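PDB 4BQ2: B-agarase, which hydrolyses the beta-1,4 linkages of agarose as a family 50 glycoside hydrolase, acting as an exo-beta-agarase. Local coordinates for residues G695-T707 against Y716-Y728. Residues are numbered along the deposited sequence; the frame is centred on the assembly and turned at random.
Sequences GAHWFQYMDSPLT and YNVGFVDVTDTPY. With GOL (glycerol), chain F.
The C-terminal end of strand 693-699, in what is by family a (beta/alpha)8-barrel of a clan GH-A glycoside hydrolase, runs into a loop whose residues 700-704 pack against 716-721, on the way to helix 729-739, through scattered backbone bonds and one bridge. A cis peptide bond joins Phe699 to Gln700, the non-prolyl cis linkage found after the last barrel strand in many enzymes of this clan. Directly beyond it, Gln700 N donates to Val718 O (3.1 Å), reaching it from above the carbonyl plane. The same oxygen lies at the edge of the Trp698 indole, where NE1 bonds to it weakly, and weakly also to Gln700 O. The indole turns one face to Phe720 in a T-shaped pair, its chi1 of 164° carrying CG away from the backbone N: planes stand 85° apart, and Phe720 CE1 sits 3.5 Å above the indole plane. Met702 and Val721 form a single beta bridge, with Val721 N bonded to Tyr701 O and Asp703 N to Val721 O. Beside it, Met702 CG meets Val721 CG2 at 3.5 Å, the two side chains pointing the same way, and Tyr379 of helix 378-387 touches both. Farther along, Ser704 N donates to Tyr716 O. Asp703 divides its carboxylate between partners: Gly719 N reaches OD1 at 2.9 Å on the anti side, 21° out of plane, whereas OD2 accepts from a glycerol; the Tyr728 hydroxyl is modelled implausibly close to OD2, so the exact geometry there is doubtful. That glycerol, probably from the crystallisation liquor, is also bonded to Tyr215 and Asn210. Its O3 spans the two segments, donating to Asp703 OD2 at 2.7 Å and accepting from Val723 N at 3.2 Å.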
# COMPACT_ATOMS: atom_id res chain seq x y z
N GLY A 695 -6.39 -5.77 -16.22
CA GLY A 695 -7.02 -6.09 -14.93
C GLY A 695 -6.56 -5.18 -13.80
O GLY A 695 -5.68 -4.34 -13.96
N ALA A 696 -7.14 -5.40 -12.63
CA ALA A 696 -6.81 -4.62 -11.42
C ALA A 696 -7.20 -5.44 -10.19
O ALA A 696 -8.33 -5.92 -10.11
CB ALA A 696 -7.59 -3.31 -11.41
N HIS A 697 -6.28 -5.57 -9.25
CA HIS A 697 -6.52 -6.27 -8.00
C HIS A 697 -6.55 -5.26 -6.84
O HIS A 697 -5.76 -4.31 -6.77
CB HIS A 697 -5.43 -7.33 -7.73
CG HIS A 697 -5.51 -8.52 -8.65
ND1 HIS A 697 -4.39 -9.06 -9.26
CD2 HIS A 697 -6.57 -9.27 -9.05
CE1 HIS A 697 -4.76 -10.11 -9.99
NE2 HIS A 697 -6.08 -10.25 -9.89
N TRP A 698 -7.51 -5.47 -5.95
CA TRP A 698 -7.70 -4.69 -4.72
C TRP A 698 -6.91 -5.27 -3.58
O TRP A 698 -6.89 -6.52 -3.37
CB TRP A 698 -9.21 -4.76 -4.41
CG TRP A 698 -9.62 -4.37 -3.02
CD1 TRP A 698 -9.45 -5.10 -1.86
CD2 TRP A 698 -10.25 -3.16 -2.65
NE1 TRP A 698 -9.96 -4.40 -0.78
CE2 TRP A 698 -10.45 -3.20 -1.24
CE3 TRP A 698 -10.67 -2.03 -3.38
CZ2 TRP A 698 -11.08 -2.16 -0.56
CZ3 TRP A 698 -11.26 -1.00 -2.69
CH2 TRP A 698 -11.50 -1.08 -1.30
N PHE A 699 -6.24 -4.39 -2.84
CA PHE A 699 -5.49 -4.79 -1.66
C PHE A 699 -6.30 -4.33 -0.44
O PHE A 699 -6.39 -3.12 -0.20
CB PHE A 699 -4.12 -4.09 -1.67
CG PHE A 699 -3.16 -4.58 -0.60
CD1 PHE A 699 -3.28 -4.13 0.72
CD2 PHE A 699 -2.14 -5.48 -0.91
CE1 PHE A 699 -2.39 -4.57 1.70
CE2 PHE A 699 -1.25 -5.95 0.07
CZ PHE A 699 -1.38 -5.50 1.39
N GLN A 700 -6.91 -5.23 0.34
CA GLN A 700 -6.76 -6.69 0.32
C GLN A 700 -8.08 -7.35 0.73
O GLN A 700 -9.08 -6.68 0.90
CB GLN A 700 -5.64 -7.06 1.29
CG GLN A 700 -5.94 -6.50 2.70
CD GLN A 700 -4.85 -6.78 3.71
OE1 GLN A 700 -3.79 -7.30 3.39
NE2 GLN A 700 -5.12 -6.43 4.95
N TYR A 701 -8.09 -8.67 0.94
CA TYR A 701 -9.33 -9.41 1.23
C TYR A 701 -9.91 -8.97 2.60
O TYR A 701 -11.11 -8.73 2.72
CB TYR A 701 -9.00 -10.91 1.25
CG TYR A 701 -10.15 -11.88 1.44
CD1 TYR A 701 -11.46 -11.54 1.15
CD2 TYR A 701 -9.88 -13.20 1.86
CE1 TYR A 701 -12.49 -12.46 1.34
CE2 TYR A 701 -10.89 -14.14 1.99
CZ TYR A 701 -12.19 -13.77 1.74
OH TYR A 701 -13.19 -14.74 1.89
N MET A 702 -9.06 -8.90 3.62
CA MET A 702 -9.54 -8.63 5.00
C MET A 702 -9.00 -7.29 5.47
O MET A 702 -7.94 -6.89 5.00
CB MET A 702 -9.05 -9.71 5.95
CG MET A 702 -9.48 -11.11 5.54
SD MET A 702 -8.14 -12.28 5.11
CE MET A 702 -7.12 -12.38 6.58
N ASP A 703 -9.68 -6.62 6.41
CA ASP A 703 -9.09 -5.46 7.06
C ASP A 703 -7.81 -5.90 7.70
O ASP A 703 -7.70 -7.04 8.19
CB ASP A 703 -10.00 -4.91 8.19
CG ASP A 703 -11.24 -4.23 7.67
OD1 ASP A 703 -11.24 -3.72 6.52
OD2 ASP A 703 -12.25 -4.23 8.43
N SER A 704 -6.84 -4.99 7.77
CA SER A 704 -5.70 -5.17 8.65
C SER A 704 -6.21 -5.07 10.10
O SER A 704 -7.18 -4.37 10.35
CB SER A 704 -4.65 -4.06 8.46
OG SER A 704 -4.39 -3.74 7.12
N PRO A 705 -5.53 -5.75 11.05
CA PRO A 705 -5.84 -5.65 12.48
C PRO A 705 -5.93 -4.20 12.96
O PRO A 705 -5.19 -3.34 12.50
CB PRO A 705 -4.65 -6.34 13.13
CG PRO A 705 -4.24 -7.38 12.12
CD PRO A 705 -4.42 -6.70 10.80
N LEU A 706 -6.88 -3.93 13.84
CA LEU A 706 -7.08 -2.60 14.41
C LEU A 706 -5.79 -2.00 15.01
O LEU A 706 -5.54 -0.80 14.92
CB LEU A 706 -8.16 -2.68 15.49
CG LEU A 706 -8.61 -1.37 16.16
CD1 LEU A 706 -9.48 -0.53 15.25
CD2 LEU A 706 -9.37 -1.68 17.43
N THR A 707 -5.00 -2.86 15.63
CA THR A 707 -3.78 -2.46 16.32
C THR A 707 -2.54 -2.73 15.49
O THR A 707 -1.43 -2.80 16.04
CB THR A 707 -3.66 -3.19 17.67
OG1 THR A 707 -3.81 -4.61 17.49
CG2 THR A 707 -4.72 -2.64 18.62
N TYR A 716 -5.40 -0.66 8.57
CA TYR A 716 -6.34 -0.01 7.67
C TYR A 716 -7.68 -0.72 7.42
O TYR A 716 -7.76 -1.94 7.41
CB TYR A 716 -5.67 0.11 6.27
CG TYR A 716 -4.33 0.83 6.18
CD1 TYR A 716 -3.95 1.82 7.10
CD2 TYR A 716 -3.46 0.56 5.10
CE1 TYR A 716 -2.74 2.48 6.99
CE2 TYR A 716 -2.26 1.25 4.96
CZ TYR A 716 -1.90 2.21 5.89
OH TYR A 716 -0.70 2.89 5.75
N ASN A 717 -8.70 0.07 7.08
CA ASN A 717 -9.98 -0.46 6.60
C ASN A 717 -9.91 -0.71 5.12
O ASN A 717 -10.49 0.02 4.34
CB ASN A 717 -11.15 0.49 6.92
CG ASN A 717 -12.48 0.04 6.30
OD1 ASN A 717 -12.77 -1.19 6.16
ND2 ASN A 717 -13.27 0.99 5.87
N VAL A 718 -9.21 -1.77 4.73
CA VAL A 718 -8.97 -2.03 3.33
C VAL A 718 -9.55 -3.38 2.91
O VAL A 718 -9.29 -3.83 1.79
CB VAL A 718 -7.48 -1.87 2.98
CG1 VAL A 718 -7.08 -0.42 3.18
CG2 VAL A 718 -6.60 -2.79 3.81
N GLY A 719 -10.37 -3.97 3.79
CA GLY A 719 -10.94 -5.31 3.51
C GLY A 719 -12.24 -5.27 2.73
O GLY A 719 -12.97 -4.27 2.80
N PHE A 720 -12.50 -6.34 1.98
CA PHE A 720 -13.88 -6.68 1.60
C PHE A 720 -14.61 -7.35 2.77
O PHE A 720 -15.83 -7.37 2.80
CB PHE A 720 -13.89 -7.58 0.34
CG PHE A 720 -14.07 -6.81 -0.93
CD1 PHE A 720 -13.15 -5.83 -1.30
CD2 PHE A 720 -15.20 -7.02 -1.73
CE1 PHE A 720 -13.32 -5.11 -2.49
CE2 PHE A 720 -15.38 -6.30 -2.90
CZ PHE A 720 -14.44 -5.33 -3.29
N VAL A 721 -13.86 -7.86 3.74
CA VAL A 721 -14.47 -8.39 4.99
C VAL A 721 -13.78 -7.76 6.18
O VAL A 721 -12.61 -7.38 6.08
CB VAL A 721 -14.39 -9.94 5.09
CG1 VAL A 721 -15.11 -10.62 3.90
CG2 VAL A 721 -12.95 -10.46 5.22
N ASP A 722 -14.48 -7.71 7.32
CA ASP A 722 -13.87 -7.18 8.53
C ASP A 722 -13.21 -8.29 9.39
O ASP A 722 -13.06 -9.44 8.93
CB ASP A 722 -14.91 -6.32 9.28
CG ASP A 722 -15.97 -7.13 10.00
OD1 ASP A 722 -15.96 -8.40 9.99
OD2 ASP A 722 -16.84 -6.45 10.64
N VAL A 723 -12.78 -7.96 10.61
CA VAL A 723 -12.05 -8.91 11.47
C VAL A 723 -12.91 -10.12 11.88
O VAL A 723 -12.37 -11.18 12.23
CB VAL A 723 -11.46 -8.19 12.72
CG1 VAL A 723 -12.58 -7.76 13.64
CG2 VAL A 723 -10.44 -9.06 13.46
N THR A 724 -14.23 -9.98 11.82
CA THR A 724 -15.15 -11.08 12.12
C THR A 724 -15.49 -11.95 10.89
O THR A 724 -16.39 -12.84 10.96
CB THR A 724 -16.45 -10.56 12.76
OG1 THR A 724 -17.22 -9.87 11.77
CG2 THR A 724 -16.15 -9.60 13.92
N ASP A 725 -14.80 -11.69 9.78
CA ASP A 725 -15.06 -12.36 8.49
C ASP A 725 -16.44 -12.01 7.94
O ASP A 725 -17.10 -12.83 7.29
CB ASP A 725 -14.88 -13.88 8.64
CG ASP A 725 -14.90 -14.58 7.31
OD1 ASP A 725 -14.24 -14.10 6.35
OD2 ASP A 725 -15.60 -15.62 7.25
N THR A 726 -16.91 -10.80 8.22
CA THR A 726 -18.22 -10.37 7.71
C THR A 726 -18.00 -9.41 6.56
O THR A 726 -17.29 -8.41 6.72
CB THR A 726 -19.08 -9.66 8.80
OG1 THR A 726 -19.26 -10.57 9.90
CG2 THR A 726 -20.47 -9.28 8.26
N PRO A 727 -18.63 -9.68 5.41
CA PRO A 727 -18.39 -8.80 4.26
C PRO A 727 -18.93 -7.41 4.47
O PRO A 727 -19.99 -7.25 5.07
CB PRO A 727 -19.20 -9.46 3.16
CG PRO A 727 -19.17 -10.92 3.52
CD PRO A 727 -19.35 -10.90 5.02
N TYR A 728 -18.22 -6.40 3.97
CA TYR A 728 -18.82 -5.08 3.80
C TYR A 728 -19.71 -5.18 2.60
O TYR A 728 -19.21 -5.27 1.47
CB TYR A 728 -17.75 -4.05 3.52
CG TYR A 728 -16.83 -3.81 4.69
CD1 TYR A 728 -17.21 -2.95 5.72
CD2 TYR A 728 -15.59 -4.46 4.78
CE1 TYR A 728 -16.36 -2.71 6.80
CE2 TYR A 728 -14.74 -4.24 5.87
CZ TYR A 728 -15.15 -3.35 6.87
OH TYR A 728 -14.36 -3.08 7.96
C1 GOL F . -12.21 -2.71 13.86
O1 GOL F . -13.36 -2.89 14.73
C2 GOL F . -12.48 -2.68 12.33
O2 GOL F . -11.27 -2.32 11.60
C3 GOL F . -13.04 -4.02 11.83
O3 GOL F . -12.16 -4.88 11.03